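Long-range contact in B-cell CLL/lymphoma 9 protein (Homo sapiens, PDB 2VPB), which acts in Wnt signalling as a transcriptional coactivator that promotes the activity of beta-catenin, this piece being its HD1 domain: residues V6-S11 / T29-H34. Sequence-based numbering, arbitrary orientation.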
ATOM      1  N   VAL B   6       1.883   6.292 -14.965  1.00 18.57           N
ATOM      2  CA  VAL B   6       1.354   4.995 -14.520  1.00 18.43           C
ATOM      3  C   VAL B   6       1.595   4.857 -13.028  1.00 17.26           C
ATOM      4  O   VAL B   6       2.710   5.082 -12.545  1.00 18.09           O
ATOM      5  CB  VAL B   6       2.006   3.800 -15.240  1.00 18.42           C
ATOM      6  CG1 VAL B   6       1.536   2.473 -14.621  1.00 19.28           C
ATOM      7  CG2 VAL B   6       1.658   3.836 -16.710  1.00 19.69           C
ATOM      8  N   VAL B   7       0.534   4.508 -12.307  1.00 16.17           N
ATOM      9  CA  VAL B   7       0.617   4.304 -10.861  1.00 16.05           C
ATOM     10  C   VAL B   7       0.242   2.861 -10.589  1.00 15.80           C
ATOM     11  O   VAL B   7      -0.804   2.381 -11.047  1.00 15.55           O
ATOM     12  CB  VAL B   7      -0.338   5.244 -10.096  1.00 16.35           C
ATOM     13  CG1 VAL B   7      -0.313   4.925  -8.609  1.00 17.26           C
ATOM     14  CG2 VAL B   7       0.055   6.705 -10.337  1.00 17.13           C
ATOM     15  N   TYR B   8       1.112   2.170  -9.862  1.00 15.43           N
ATOM     16  CA  TYR B   8       0.882   0.768  -9.531  1.00 16.14           C
ATOM     17  C   TYR B   8       0.077   0.656  -8.248  1.00 16.19           C
ATOM     18  O   TYR B   8       0.376   1.321  -7.254  1.00 17.16           O
ATOM     19  CB  TYR B   8       2.221   0.045  -9.420  1.00 16.40           C
ATOM     20  CG  TYR B   8       2.904  -0.006 -10.755  1.00 18.15           C
ATOM     21  CD1 TYR B   8       2.427  -0.860 -11.750  1.00 20.00           C
ATOM     22  CD2 TYR B   8       3.993   0.819 -11.040  1.00 18.65           C
ATOM     23  CE1 TYR B   8       3.018  -0.899 -12.996  1.00 21.43           C
ATOM     24  CE2 TYR B   8       4.603   0.775 -12.311  1.00 20.94           C
ATOM     25  CZ  TYR B   8       4.101  -0.093 -13.267  1.00 22.23           C
ATOM     26  OH  TYR B   8       4.681  -0.160 -14.521  1.00 25.82           O
ATOM     27  N   VAL B   9      -0.959  -0.176  -8.284  1.00 15.41           N
ATOM     28  CA  VAL B   9      -1.874  -0.345  -7.157  1.00 15.69           C
ATOM     29  C   VAL B   9      -1.632  -1.726  -6.551  1.00 15.38           C
ATOM     30  O   VAL B   9      -1.896  -2.747  -7.187  1.00 15.53           O
ATOM     31  CB  VAL B   9      -3.351  -0.167  -7.591  1.00 16.36           C
ATOM     32  CG1 VAL B   9      -4.277  -0.182  -6.382  1.00 17.53           C
ATOM     33  CG2 VAL B   9      -3.527   1.153  -8.372  1.00 16.88           C
ATOM     34  N   PHE B  10      -1.079  -1.740  -5.335  1.00 13.75           N
ATOM     35  CA  PHE B  10      -0.741  -2.988  -4.645  1.00 13.57           C
ATOM     36  C   PHE B  10      -1.828  -3.386  -3.637  1.00 13.46           C
ATOM     37  O   PHE B  10      -2.220  -2.578  -2.784  1.00 14.12           O
ATOM     38  CB  PHE B  10       0.544  -2.789  -3.822  1.00 13.19           C
ATOM     39  CG  PHE B  10       1.813  -2.690  -4.629  1.00 13.94           C
ATOM     40  CD1 PHE B  10       2.726  -3.737  -4.641  1.00 16.73           C
ATOM     41  CD2 PHE B  10       2.124  -1.532  -5.329  1.00 17.27           C
ATOM     42  CE1 PHE B  10       3.913  -3.664  -5.379  1.00 17.76           C
ATOM     43  CE2 PHE B  10       3.311  -1.436  -6.059  1.00 16.92           C
ATOM     44  CZ  PHE B  10       4.210  -2.512  -6.086  1.00 16.00           C
ATOM     45  N   SER B  11      -2.290  -4.639  -3.699  1.00 14.13           N
ATOM     46  CA  SER B  11      -3.000  -5.214  -2.568  1.00 14.03           C
ATOM     47  C   SER B  11      -2.043  -5.381  -1.390  1.00 13.75           C
ATOM     48  O   SER B  11      -0.816  -5.295  -1.543  1.00 13.14           O
ATOM     49  CB  SER B  11      -3.584  -6.590  -2.923  1.00 13.99           C
ATOM     50  OG  SER B  11      -2.544  -7.505  -3.226  1.00 15.50           O
ATOM     51  N   THR B  29      13.738  -2.290  -5.766  1.00 18.61           N
ATOM     52  CA  THR B  29      12.578  -1.568  -5.242  1.00 17.64           C
ATOM     53  C   THR B  29      11.312  -2.374  -5.471  1.00 16.43           C
ATOM     54  O   THR B  29      11.291  -3.293  -6.304  1.00 16.37           O
ATOM     55  CB  THR B  29      12.353  -0.190  -5.928  1.00 17.96           C
ATOM     56  OG1 THR B  29      11.712  -0.356  -7.203  1.00 17.84           O
ATOM     57  CG2 THR B  29      13.655   0.581  -6.111  1.00 19.53           C
ATOM     58  N   ILE B  30      10.252  -1.991  -4.767  1.00 15.53           N
ATOM     59  CA  ILE B  30       8.972  -2.701  -4.863  1.00 14.47           C
ATOM     60  C   ILE B  30       8.298  -2.523  -6.228  1.00 14.59           C
ATOM     61  O   ILE B  30       7.331  -3.232  -6.523  1.00 14.87           O
ATOM     62  CB  ILE B  30       7.982  -2.313  -3.719  1.00 13.74           C
ATOM     63  CG1 ILE B  30       7.617  -0.807  -3.759  1.00 13.49           C
ATOM     64  CG2 ILE B  30       8.558  -2.712  -2.342  1.00 14.84           C
ATOM     65  CD1 ILE B  30       6.400  -0.465  -2.959  1.00 14.62           C
ATOM     66  N   VAL B  31       8.793  -1.599  -7.060  1.00 14.87           N
ATOM     67  CA  VAL B  31       8.244  -1.436  -8.420  1.00 15.58           C
ATOM     68  C   VAL B  31       9.252  -1.819  -9.510  1.00 16.28           C
ATOM     69  O   VAL B  31       9.080  -1.467 -10.683  1.00 17.03           O
ATOM     70  CB  VAL B  31       7.664  -0.008  -8.673  1.00 15.50           C
ATOM     71  CG1 VAL B  31       6.406   0.235  -7.825  1.00 15.46           C
ATOM     72  CG2 VAL B  31       8.721   1.061  -8.413  1.00 16.50           C
ATOM     73  N   SER B  32      10.286  -2.563  -9.123  1.00 16.59           N
ATOM     74  CA  SER B  32      11.302  -3.035 -10.072  1.00 17.40           C
ATOM     75  C   SER B  32      10.819  -4.285 -10.807  1.00 17.27           C
ATOM     76  O   SER B  32      11.419  -5.354 -10.692  1.00 16.98           O
ATOM     77  CB  SER B  32      12.614  -3.315  -9.349  1.00 17.78           C
ATOM     78  OG  SER B  32      13.099  -2.125  -8.762  1.00 19.77           O
ATOM     79  N   PHE B  33       9.721  -4.155 -11.545  1.00 17.73           N
ATOM     80  CA  PHE B  33       9.133  -5.311 -12.236  1.00 18.17           C
ATOM     81  C   PHE B  33      10.081  -5.821 -13.305  1.00 18.34           C
ATOM     82  O   PHE B  33      10.835  -5.051 -13.895  1.00 19.12           O
ATOM     83  CB  PHE B  33       7.778  -4.963 -12.845  1.00 19.06           C
ATOM     84  CG  PHE B  33       6.818  -4.384 -11.862  1.00 20.47           C
ATOM     85  CD1 PHE B  33       6.225  -5.179 -10.897  1.00 22.92           C
ATOM     86  CD2 PHE B  33       6.515  -3.029 -11.896  1.00 21.48           C
ATOM     87  CE1 PHE B  33       5.335  -4.623  -9.961  1.00 23.91           C
ATOM     88  CE2 PHE B  33       5.622  -2.475 -10.981  1.00 22.62           C
ATOM     89  CZ  PHE B  33       5.037  -3.274 -10.016  1.00 21.80           C
ATOM     90  N   HIS B  34      10.043  -7.128 -13.534  1.00 17.25           N
ATOM     91  CA  HIS B  34      11.008  -7.740 -14.437  1.00 17.56           C
ATOM     92  C   HIS B  34      10.502  -9.094 -14.850  1.00 17.61           C
ATOM     93  O   HIS B  34       9.464  -9.562 -14.386  1.00 15.59           O
ATOM     94  CB  HIS B  34      12.332  -7.912 -13.703  1.00 17.44           C
ATOM     95  CG  HIS B  34      12.206  -8.724 -12.454  1.00 18.56           C
ATOM     96  ND1 HIS B  34      12.540 -10.060 -12.393  1.00 21.38           N
ATOM     97  CD2 HIS B  34      11.728  -8.401 -11.227  1.00 17.57           C
ATOM     98  CE1 HIS B  34      12.287 -10.520 -11.177  1.00 20.79           C
ATOM     99  NE2 HIS B  34      11.791  -9.532 -10.453  1.00 20.62           N
TER
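Thr-29 OG1 is gripped twice in the turn that presents Val-31 to Tyr-8 and Phe-10. It accepts the backbone N-H of Val-31 at 3.2 Å (144°), making an ST turn, and shares a hydrogen bond with Ser-32 OG at 2.7 Å. Thr-29 and Ser-32 also bound a type I beta turn, closed by the bond from Ser-32 N to Thr-29 O. From it, Val-31 CG1 reaches the edge of the Phe-10 ring, 3.9 Å from CZ, and Ile-30 O lies near the plane of that ring at 3.2 Å from the same CZ. Phe-33 then turns an edge onto Tyr-8 in a T-shaped pair (planes at 58°), Phe-33 CE2 standing over the centre of the Tyr-8 ring, 3.6 Å from Tyr-8 CZ. CG anti to the carbonyl carbon (chi1 -66°) carries the Tyr-8 ring out to Phe-33, and Val-6 CG1 lies over its opposite face. Replacing Tyr-8 with alanine would probably deprive Phe-33 of its aromatic partner and let its ring turn. Phe-10 and Ile-30 both rest on Ala-18, so the loop after helix 12-23 packs against both helix and strand 8-10, while the strand extends a parallel ladder of a partner protein chain, consistent with the Pygo1-binding role of this region.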